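Local atomic coordinates of halogenase (Chondromyces crocatus, PDB entry 3E1T), a protein that is an FAD-dependent halogenase of chondrochloren biosynthesis, probably using reduced flavin and oxygen to chlorinate its substrate. Residues A[116-121]-A[126-131]; A[185-190]-A[306-311]; A[236-241]-A[282-287]. All coordinates share one frame; numbering follows the deposited sequence.

Contact 1 of 3, residues A[116-121]-A[126-131]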
# COMPACT_ATOMS: atom_id res chain seq x y z
N MET A 116 0.69 15.16 10.26
CA MET A 116 -0.49 15.93 9.90
C MET A 116 -1.78 15.14 10.18
O MET A 116 -2.71 15.66 10.79
CB MET A 116 -0.39 16.36 8.43
CG MET A 116 -1.64 16.99 7.86
SD MET A 116 -1.39 17.71 6.22
CE MET A 116 -3.09 17.62 5.67
N LEU A 117 -1.81 13.88 9.74
CA LEU A 117 -2.96 13.01 9.96
C LEU A 117 -3.23 12.68 11.43
O LEU A 117 -4.40 12.58 11.83
CB LEU A 117 -2.81 11.68 9.18
CG LEU A 117 -2.91 11.66 7.65
CD1 LEU A 117 -2.56 10.26 7.12
CD2 LEU A 117 -4.27 12.08 7.15
N LEU A 118 -2.17 12.48 12.21
CA LEU A 118 -2.33 12.08 13.62
C LEU A 118 -2.80 13.26 14.47
O LEU A 118 -3.63 13.10 15.37
CB LEU A 118 -1.05 11.47 14.20
CG LEU A 118 -1.19 10.64 15.50
CD1 LEU A 118 -2.15 9.46 15.37
CD2 LEU A 118 0.15 10.15 15.98
N ARG A 119 -2.28 14.45 14.16
CA ARG A 119 -2.75 15.70 14.77
C ARG A 119 -4.25 15.90 14.54
O ARG A 119 -4.96 16.34 15.44
CB ARG A 119 -1.93 16.88 14.24
CG ARG A 119 -0.71 17.28 15.08
CD ARG A 119 0.30 16.15 15.29
NE ARG A 119 -0.10 15.23 16.36
CZ ARG A 119 0.67 14.25 16.84
NH1 ARG A 119 1.89 14.05 16.35
NH2 ARG A 119 0.22 13.47 17.81
N ASN A 120 -4.72 15.56 13.34
CA ASN A 120 -6.13 15.68 12.98
C ASN A 120 -7.00 14.72 13.78
O ASN A 120 -8.16 15.02 14.07
CB ASN A 120 -6.34 15.44 11.48
CG ASN A 120 -7.79 15.67 11.03
OD1 ASN A 120 -8.37 16.73 11.27
ND2 ASN A 120 -8.38 14.68 10.35
N SER A 121 -6.42 13.56 14.12
CA SER A 121 -7.08 12.57 14.98
C SER A 121 -7.41 13.18 16.34
O SER A 121 -8.55 13.08 16.81
CB SER A 121 -6.19 11.34 15.18
OG SER A 121 -6.21 10.47 14.06
N VAL A 126 -9.72 12.04 19.29
CA VAL A 126 -9.05 10.77 19.56
C VAL A 126 -8.00 10.96 20.64
O VAL A 126 -7.23 11.92 20.61
CB VAL A 126 -8.37 10.16 18.29
CG1 VAL A 126 -7.61 8.89 18.66
CG2 VAL A 126 -9.40 9.86 17.20
N ASP A 127 -7.99 10.03 21.59
CA ASP A 127 -6.99 9.98 22.64
C ASP A 127 -5.71 9.33 22.09
O ASP A 127 -5.51 8.12 22.25
CB ASP A 127 -7.55 9.16 23.82
CG ASP A 127 -6.72 9.29 25.09
OD1 ASP A 127 -5.52 9.64 25.04
OD2 ASP A 127 -7.29 9.01 26.17
N VAL A 128 -4.85 10.10 21.44
CA VAL A 128 -3.64 9.51 20.87
C VAL A 128 -2.45 9.66 21.81
O VAL A 128 -2.26 10.70 22.44
CB VAL A 128 -3.31 9.97 19.39
CG1 VAL A 128 -4.49 10.66 18.74
CG2 VAL A 128 -2.05 10.83 19.31
N ARG A 129 -1.67 8.59 21.93
CA ARG A 129 -0.53 8.57 22.83
C ARG A 129 0.68 7.96 22.14
O ARG A 129 0.69 6.77 21.83
CB ARG A 129 -0.90 7.81 24.11
CG ARG A 129 -1.70 8.67 25.08
CD ARG A 129 -2.85 7.91 25.71
NE ARG A 129 -2.41 7.10 26.84
CZ ARG A 129 -3.20 6.66 27.81
NH1 ARG A 129 -4.50 6.96 27.83
NH2 ARG A 129 -2.67 5.92 28.78
N GLU A 130 1.67 8.81 21.87
CA GLU A 130 2.92 8.39 21.25
C GLU A 130 3.83 7.75 22.30
O GLU A 130 3.48 7.74 23.48
CB GLU A 130 3.60 9.58 20.56
CG GLU A 130 2.84 10.07 19.34
CD GLU A 130 3.33 11.41 18.81
OE1 GLU A 130 4.52 11.75 18.99
OE2 GLU A 130 2.52 12.13 18.20
N ARG A 131 4.97 7.22 21.86
CA ARG A 131 5.91 6.48 22.72
C ARG A 131 5.29 5.30 23.48
O ARG A 131 5.83 4.85 24.50
CB ARG A 131 6.65 7.42 23.69
CG ARG A 131 7.64 8.40 23.04
CD ARG A 131 8.47 7.75 21.92
NE ARG A 131 9.31 6.64 22.38
CZ ARG A 131 10.63 6.69 22.48
NH1 ARG A 131 11.29 7.79 22.14
NH2 ARG A 131 11.30 5.62 22.91
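Arg119 and Glu130 join the helix 110-123 to the residue just past strand 127-129 by a salt bridge in which both terminal arginine nitrogens converge on one carboxylate oxygen. NH1 and NH2 of Arg119 donate to OE2 of Glu130, NH2 at 2.7 Å and with an N-H...O angle of 142°. The acceptor sits in the guanidinium plane and is met nearly along its C-O axis, while the carboxylate plane is turned 40° from that of the guanidinium. Arg119 starts out away from the strand, and a chain bent at chi2 and chi3 folds back to the acid. Its charge is shared with Asp115 and Glu122 on the same helix, and Glu130 OE1 accepts from the backbone N of Phe41.

One backbone bond closes the turn: Val126 N donates to Ser121 O at 2.9 Å. The Ser121 hydroxyl is engaged with Ser24 instead.

Apolar contacts adjoin the ion pair: Leu118 CD2 lies 3.8 Å from Glu130 OE2. Val128, branched at CB, reaches two ways: CG2 meets Leu118 CG at 3.9 Å, and CG1 lies 4.0 Å from Ser121 CB. This strand edges the parallel sheet of the Rossmann-type FAD-binding domain, beside strand 33-36.

With two donors on OE2 and the Phe41 amide on OE1, both carboxylate oxygens have partners; the rotation of the guanidinium is probably fixed, and the nearby acids are likely to favour its charged form.

Contact 2 of 3, residues A[185-190]-A[306-311]. With FAD (flavin-adenine dinucleotide), chain C.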
# COMPACT_ATOMS: atom_id res chain seq x y z
N ARG A 185 4.17 -15.62 -4.00
CA ARG A 185 5.38 -16.08 -4.70
C ARG A 185 5.72 -15.23 -5.94
O ARG A 185 6.86 -15.24 -6.43
CB ARG A 185 5.28 -17.56 -5.04
CG ARG A 185 5.17 -18.43 -3.80
CD ARG A 185 5.23 -19.93 -4.09
NE ARG A 185 4.33 -20.67 -3.20
CZ ARG A 185 4.57 -20.95 -1.92
NH1 ARG A 185 5.70 -20.57 -1.33
NH2 ARG A 185 3.65 -21.62 -1.22
N PHE A 186 4.75 -14.48 -6.44
CA PHE A 186 4.96 -13.62 -7.60
C PHE A 186 5.78 -12.38 -7.27
O PHE A 186 6.75 -12.08 -7.95
CB PHE A 186 3.63 -13.20 -8.23
CG PHE A 186 3.78 -12.55 -9.59
CD1 PHE A 186 3.89 -13.33 -10.73
CD2 PHE A 186 3.87 -11.17 -9.71
CE1 PHE A 186 4.05 -12.74 -11.99
CE2 PHE A 186 4.04 -10.56 -10.95
CZ PHE A 186 4.13 -11.35 -12.10
N PHE A 187 5.35 -11.64 -6.24
CA PHE A 187 6.00 -10.39 -5.86
C PHE A 187 7.12 -10.64 -4.85
O PHE A 187 7.17 -10.03 -3.79
CB PHE A 187 4.97 -9.39 -5.33
CG PHE A 187 3.88 -9.06 -6.32
CD1 PHE A 187 4.12 -8.19 -7.38
CD2 PHE A 187 2.63 -9.65 -6.22
CE1 PHE A 187 3.13 -7.89 -8.31
CE2 PHE A 187 1.63 -9.35 -7.14
CZ PHE A 187 1.89 -8.45 -8.18
N GLN A 188 8.03 -11.55 -5.21
CA GLN A 188 9.15 -11.93 -4.36
C GLN A 188 10.31 -10.99 -4.64
O GLN A 188 11.33 -11.38 -5.23
CB GLN A 188 9.53 -13.39 -4.66
CG GLN A 188 10.26 -14.10 -3.54
CD GLN A 188 10.28 -15.61 -3.75
OE1 GLN A 188 9.22 -16.25 -3.77
NE2 GLN A 188 11.47 -16.17 -3.93
N ASN A 189 10.13 -9.74 -4.23
CA ASN A 189 11.02 -8.65 -4.58
C ASN A 189 11.56 -7.99 -3.31
O ASN A 189 10.98 -8.13 -2.23
CB ASN A 189 10.28 -7.59 -5.40
CG ASN A 189 9.46 -8.16 -6.54
OD1 ASN A 189 8.43 -7.58 -6.93
ND2 ASN A 189 9.90 -9.28 -7.11
N VAL A 190 12.68 -7.29 -3.46
CA VAL A 190 13.22 -6.45 -2.41
C VAL A 190 13.39 -5.04 -2.96
O VAL A 190 13.83 -4.86 -4.10
CB VAL A 190 14.57 -6.98 -1.87
CG1 VAL A 190 14.39 -8.38 -1.29
CG2 VAL A 190 15.61 -7.02 -2.97
N CYS A 306 -2.59 -6.85 4.65
CA CYS A 306 -2.13 -7.28 3.33
C CYS A 306 -1.42 -6.16 2.61
O CYS A 306 -1.58 -4.99 2.95
CB CYS A 306 -3.32 -7.78 2.48
SG CYS A 306 -4.52 -6.50 2.09
N PHE A 307 -0.59 -6.53 1.63
CA PHE A 307 0.08 -5.57 0.76
C PHE A 307 0.43 -6.26 -0.58
O PHE A 307 0.79 -7.44 -0.59
CB PHE A 307 1.34 -5.00 1.42
CG PHE A 307 2.04 -3.97 0.58
CD1 PHE A 307 1.45 -2.73 0.32
CD2 PHE A 307 3.28 -4.25 0.00
CE1 PHE A 307 2.09 -1.79 -0.47
CE2 PHE A 307 3.92 -3.32 -0.80
CZ PHE A 307 3.33 -2.08 -1.03
N VAL A 308 0.31 -5.53 -1.69
CA VAL A 308 0.68 -6.08 -3.01
C VAL A 308 2.15 -5.79 -3.40
O VAL A 308 3.00 -6.66 -3.27
CB VAL A 308 -0.28 -5.64 -4.14
CG1 VAL A 308 0.02 -6.45 -5.42
CG2 VAL A 308 -1.74 -5.85 -3.72
N ASP A 309 2.43 -4.58 -3.89
CA ASP A 309 3.72 -4.22 -4.48
C ASP A 309 3.68 -2.73 -4.77
O ASP A 309 2.60 -2.19 -5.00
CB ASP A 309 3.97 -5.05 -5.78
CG ASP A 309 5.37 -4.88 -6.34
OD1 ASP A 309 6.31 -5.53 -5.86
OD2 ASP A 309 5.52 -4.09 -7.31
N PRO A 310 4.82 -2.03 -4.74
CA PRO A 310 4.81 -0.57 -4.90
C PRO A 310 4.42 0.01 -6.26
O PRO A 310 4.21 1.22 -6.34
CB PRO A 310 6.27 -0.17 -4.59
CG PRO A 310 6.89 -1.35 -3.94
CD PRO A 310 6.18 -2.53 -4.48
N VAL A 311 4.34 -0.79 -7.33
CA VAL A 311 4.02 -0.18 -8.62
C VAL A 311 2.54 0.19 -8.64
O VAL A 311 1.70 -0.59 -8.16
CB VAL A 311 4.45 -1.04 -9.85
CG1 VAL A 311 3.77 -2.38 -9.88
CG2 VAL A 311 4.18 -0.27 -11.16
PA FAD C . 2.34 2.09 8.65
O1A FAD C . 2.45 3.31 7.77
O2A FAD C . 3.51 1.16 8.59
O5B FAD C . 2.18 2.61 10.17
C5B FAD C . 1.99 1.71 11.25
C4B FAD C . 2.35 2.41 12.56
O4B FAD C . 2.29 1.50 13.65
C3B FAD C . 3.77 2.95 12.53
O3B FAD C . 3.72 4.32 12.84
C2B FAD C . 4.51 2.20 13.62
O2B FAD C . 5.36 3.06 14.32
C1B FAD C . 3.38 1.71 14.51
N9A FAD C . 3.64 0.46 15.24
C8A FAD C . 4.32 -0.66 14.83
N7A FAD C . 4.27 -1.57 15.84
C5A FAD C . 3.57 -1.05 16.87
C6A FAD C . 3.22 -1.53 18.15
N6A FAD C . 3.71 -2.69 18.62
N1A FAD C . 2.47 -0.73 18.98
C2A FAD C . 2.09 0.53 18.60
N3A FAD C . 2.45 1.00 17.35
C4A FAD C . 3.17 0.22 16.51
N1 FAD C . 2.27 3.22 -0.65
C2 FAD C . 1.78 4.29 -1.34
O2 FAD C . 0.62 4.64 -1.11
N3 FAD C . 2.58 4.94 -2.27
C4 FAD C . 3.88 4.51 -2.50
O4 FAD C . 4.61 5.09 -3.31
C4X FAD C . 4.38 3.41 -1.81
N5 FAD C . 5.67 2.95 -2.01
C5X FAD C . 6.13 1.86 -1.30
C6 FAD C . 7.43 1.39 -1.50
C7 FAD C . 7.89 0.27 -0.78
C7M FAD C . 9.20 -0.35 -1.17
C8 FAD C . 7.05 -0.37 0.14
C8M FAD C . 7.44 -1.68 0.78
C9 FAD C . 5.77 0.12 0.34
C9A FAD C . 5.30 1.23 -0.37
N10 FAD C . 4.01 1.69 -0.15
C10 FAD C . 3.55 2.77 -0.87
C1' FAD C . 3.15 1.08 0.94
C2' FAD C . 3.04 1.92 2.21
O2' FAD C . 4.32 1.98 2.80
C3' FAD C . 2.06 1.29 3.21
O3' FAD C . 0.99 0.67 2.54
C4' FAD C . 1.42 2.27 4.20
O4' FAD C . 2.43 2.88 4.98
C5' FAD C . 0.45 1.52 5.11
O5' FAD C . 0.11 2.32 6.20
P FAD C . -0.30 1.68 7.62
O1P FAD C . -1.09 2.70 8.40
O2P FAD C . -1.12 0.44 7.41
O3P FAD C . 1.06 1.22 8.29
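Phe187 lays its ring against both Val308 and Asp309. Val308 CG1 stands over one ring face in a CH-pi contact, 4.1 Å from the centroid and 27° off the normal, with Phe187 CE2 its nearest ring atom. Asp309 brings its methylene to the ring obliquely, CB lying 3.5 Å from Phe187 CD1, and its carboxylate plane is turned 28° from the ring. A flat, apolar ring suits this place because it can cover a valine methyl and the aliphatic part of an aspartate together. With chi1 of -59°, CG of Phe187 stands beside its backbone N, which sends the ring across to the 306-311 segment. An alanine at Phe187 would take away the whole ring, and the Val308 methyl and the Asp309 methylene would probably lose their cover and be left beside a gap.

The 306-311 segment also lines the flavin pocket of this FAD-dependent halogenase, at the junction between the short sheet ending in strand 306-307 and the large mixed sheet entered by strand 189-197. Phe307 and Pro310 touch the cofactor: Phe307 CE1 approaches FAD C1' at 3.4 Å, and Pro310 CB lies 3.7 Å from FAD C6 on the isoalloxazine. Val308 and Asp309, between these two, touch Phe187, so one short run of chain serves both protein core and cofactor.

Outward of this shell, Tyr359 and Tyr366 meet the Phe187 ring edge-to-face. The buried carboxylate of Asp309 is satisfied at both oxygens, OD2 by the hydroxyl of Tyr366 and OD1 by that of Tyr286. The Ser287 hydroxyl bonds to Val308 O, which lies between Phe307 and Pro310 in the chain.

Contact 3 of 3, residues A[236-241]-A[282-287]. With FAD (flavin-adenine dinucleotide), chain C.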
# COMPACT_ATOMS: atom_id res chain seq x y z
N VAL A 236 14.14 -5.00 -6.96
CA VAL A 236 14.87 -6.09 -7.62
C VAL A 236 14.45 -7.45 -7.03
O VAL A 236 13.57 -7.51 -6.17
CB VAL A 236 16.41 -5.84 -7.55
CG1 VAL A 236 16.79 -4.52 -8.28
CG2 VAL A 236 16.92 -5.79 -6.11
N SER A 237 15.05 -8.55 -7.50
CA SER A 237 14.72 -9.88 -7.00
C SER A 237 15.20 -10.08 -5.56
O SER A 237 16.27 -9.61 -5.18
CB SER A 237 15.32 -10.97 -7.90
OG SER A 237 16.67 -11.23 -7.52
N ARG A 238 14.40 -10.80 -4.79
CA ARG A 238 14.78 -11.25 -3.45
C ARG A 238 16.15 -11.93 -3.44
O ARG A 238 16.92 -11.78 -2.50
CB ARG A 238 13.72 -12.19 -2.87
CG ARG A 238 13.85 -12.41 -1.37
CD ARG A 238 12.90 -13.48 -0.81
NE ARG A 238 12.84 -13.40 0.65
CZ ARG A 238 13.71 -13.98 1.47
NH1 ARG A 238 14.71 -14.71 0.99
NH2 ARG A 238 13.59 -13.82 2.78
N GLU A 239 16.44 -12.68 -4.51
CA GLU A 239 17.72 -13.40 -4.64
C GLU A 239 18.92 -12.46 -4.76
O GLU A 239 20.00 -12.74 -4.22
CB GLU A 239 17.69 -14.34 -5.85
CG GLU A 239 16.72 -15.52 -5.70
CD GLU A 239 15.27 -15.08 -5.62
OE1 GLU A 239 14.80 -14.40 -6.57
OE2 GLU A 239 14.60 -15.40 -4.60
N ALA A 240 18.72 -11.33 -5.44
CA ALA A 240 19.76 -10.31 -5.60
C ALA A 240 20.13 -9.67 -4.27
O ALA A 240 21.29 -9.33 -4.05
CB ALA A 240 19.32 -9.25 -6.59
N ALA A 241 19.15 -9.53 -3.39
CA ALA A 241 19.34 -8.90 -2.08
C ALA A 241 20.37 -9.61 -1.22
O ALA A 241 21.14 -8.97 -0.50
CB ALA A 241 18.03 -8.81 -1.33
N ILE A 282 16.29 -1.10 3.22
CA ILE A 282 15.79 -2.24 2.47
C ILE A 282 14.42 -2.69 3.00
O ILE A 282 14.17 -2.65 4.22
CB ILE A 282 16.81 -3.43 2.44
CG1 ILE A 282 16.41 -4.45 1.37
CG2 ILE A 282 16.93 -4.10 3.82
CD1 ILE A 282 17.44 -5.50 1.06
N ARG A 283 13.53 -3.07 2.08
CA ARG A 283 12.29 -3.74 2.42
C ARG A 283 12.17 -5.03 1.61
O ARG A 283 12.36 -5.05 0.41
CB ARG A 283 11.08 -2.84 2.18
CG ARG A 283 10.85 -1.78 3.25
CD ARG A 283 10.31 -2.37 4.59
NE ARG A 283 9.06 -3.11 4.41
CZ ARG A 283 7.86 -2.55 4.27
NH1 ARG A 283 7.73 -1.23 4.29
NH2 ARG A 283 6.79 -3.31 4.11
N LYS A 284 11.83 -6.11 2.30
CA LYS A 284 11.85 -7.44 1.75
C LYS A 284 10.59 -8.15 2.23
O LYS A 284 10.00 -7.73 3.22
CB LYS A 284 13.11 -8.12 2.28
CG LYS A 284 13.30 -9.59 2.01
CD LYS A 284 14.74 -9.99 2.31
CE LYS A 284 15.16 -9.61 3.73
NZ LYS A 284 14.53 -10.45 4.80
N ASP A 285 10.18 -9.19 1.52
CA ASP A 285 9.04 -10.01 1.95
C ASP A 285 7.85 -9.12 2.31
O ASP A 285 7.19 -9.34 3.33
CB ASP A 285 9.44 -10.91 3.15
CG ASP A 285 10.50 -11.94 2.80
OD1 ASP A 285 10.38 -12.57 1.73
OD2 ASP A 285 11.46 -12.12 3.58
N TYR A 286 7.59 -8.10 1.48
CA TYR A 286 6.50 -7.17 1.71
C TYR A 286 5.17 -7.56 1.08
O TYR A 286 4.15 -6.95 1.39
CB TYR A 286 6.89 -5.76 1.24
CG TYR A 286 7.30 -5.66 -0.23
CD1 TYR A 286 6.38 -5.89 -1.26
CD2 TYR A 286 8.61 -5.32 -0.58
CE1 TYR A 286 6.77 -5.80 -2.62
CE2 TYR A 286 9.00 -5.21 -1.93
CZ TYR A 286 8.08 -5.46 -2.93
OH TYR A 286 8.48 -5.33 -4.25
N SER A 287 5.17 -8.56 0.20
CA SER A 287 3.91 -8.93 -0.49
C SER A 287 3.24 -10.14 0.17
O SER A 287 3.81 -11.21 0.21
CB SER A 287 4.13 -9.22 -1.97
OG SER A 287 2.87 -9.34 -2.64
PA FAD C . 2.34 2.09 8.65
O1A FAD C . 2.45 3.31 7.77
O2A FAD C . 3.51 1.16 8.59
O5B FAD C . 2.18 2.61 10.17
C5B FAD C . 1.99 1.71 11.25
C4B FAD C . 2.35 2.41 12.56
O4B FAD C . 2.29 1.50 13.65
C3B FAD C . 3.77 2.95 12.53
O3B FAD C . 3.72 4.32 12.84
C2B FAD C . 4.51 2.20 13.62
O2B FAD C . 5.36 3.06 14.32
C1B FAD C . 3.38 1.71 14.51
N9A FAD C . 3.64 0.46 15.24
C8A FAD C . 4.32 -0.66 14.83
N7A FAD C . 4.27 -1.57 15.84
C5A FAD C . 3.57 -1.05 16.87
C6A FAD C . 3.22 -1.53 18.15
N6A FAD C . 3.71 -2.69 18.62
N1A FAD C . 2.47 -0.73 18.98
C2A FAD C . 2.09 0.53 18.60
N3A FAD C . 2.45 1.00 17.35
C4A FAD C . 3.17 0.22 16.51
N1 FAD C . 2.27 3.22 -0.65
C2 FAD C . 1.78 4.29 -1.34
O2 FAD C . 0.62 4.64 -1.11
N3 FAD C . 2.58 4.94 -2.27
C4 FAD C . 3.88 4.51 -2.50
O4 FAD C . 4.61 5.09 -3.31
C4X FAD C . 4.38 3.41 -1.81
N5 FAD C . 5.67 2.95 -2.01
C5X FAD C . 6.13 1.86 -1.30
C6 FAD C . 7.43 1.39 -1.50
C7 FAD C . 7.89 0.27 -0.78
C7M FAD C . 9.20 -0.35 -1.17
C8 FAD C . 7.05 -0.37 0.14
C8M FAD C . 7.44 -1.68 0.78
C9 FAD C . 5.77 0.12 0.34
C9A FAD C . 5.30 1.23 -0.37
N10 FAD C . 4.01 1.69 -0.15
C10 FAD C . 3.55 2.77 -0.87
C1' FAD C . 3.15 1.08 0.94
C2' FAD C . 3.04 1.92 2.21
O2' FAD C . 4.32 1.98 2.80
C3' FAD C . 2.06 1.29 3.21
O3' FAD C . 0.99 0.67 2.54
C4' FAD C . 1.42 2.27 4.20
O4' FAD C . 2.43 2.88 4.98
C5' FAD C . 0.45 1.52 5.11
O5' FAD C . 0.11 2.32 6.20
P FAD C . -0.30 1.68 7.62
O1P FAD C . -1.09 2.70 8.40
O2P FAD C . -1.12 0.44 7.41
O3P FAD C . 1.06 1.22 8.29
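Asp285 OD2 accepts from Arg238 NH2 at 2.8 Å through its syn lone pair, in a nearly straight bond (171°) that lies in the guanidinium plane. The second half of this side-on, bidentate salt bridge runs from Arg238 NE to Asp285 OD1, also at 2.8 Å, tilted somewhat from both planes. Guanidinium and carboxylate are thus nearly coplanar, 26° apart. The pair ties the short, weakly bonded helical turn 238-241, which follows strand 229-237, to the loop residue that follows strand 281-284; both strands flank strand 189-197 in the large mixed sheet. Arginine suits the site because its long chain, extended from CG to NE with CG opposite the backbone N (chi1 -165°), reaches the acid.

Lys284 lays its aliphatic part over one guanidinium face, CD being 4.0 Å from Arg238 NH2. Its ammonium is a like charge close to the arginine, but it also makes a long ion pair with Asp285 OD2, which is likely to ease the repulsion.

Ser237 is the N-cap of the short helix: its OG accepts from Ala240 N, a bond that a small hydroxyl side chain can make so near the backbone. Beyond it, the small Ala241 packs its CB on Ile282 CD1.

Next to Lys284, Arg283 serves the FAD pocket: the flavin methyl C8M lies over one face of its guanidinium, toward the rim, 3.6 Å from Arg283 NH1.

How the contacts relate
Contact 1 comes first along the chain and closes before the others open; contact 3 is nested within the long loop that contact 2 closes. Contact 1 joins helix 110-123 to the edge strand of the parallel sheet, its centre about 30 and 32 Å from those of contacts 2 and 3. Contacts 2 and 3 have centres only about 9 Å apart: segment 185-190 of contact 2 and both segments of contact 3 reach the large mixed sheet, where strand 189-197 pairs with both 229-237 and 281-284. Both touch the flavin end of FAD; contact 1 lies near the adenosine part without touching it, the side chain of Leu118 about 8 Å from FAD, so the cofactor spans the two regions.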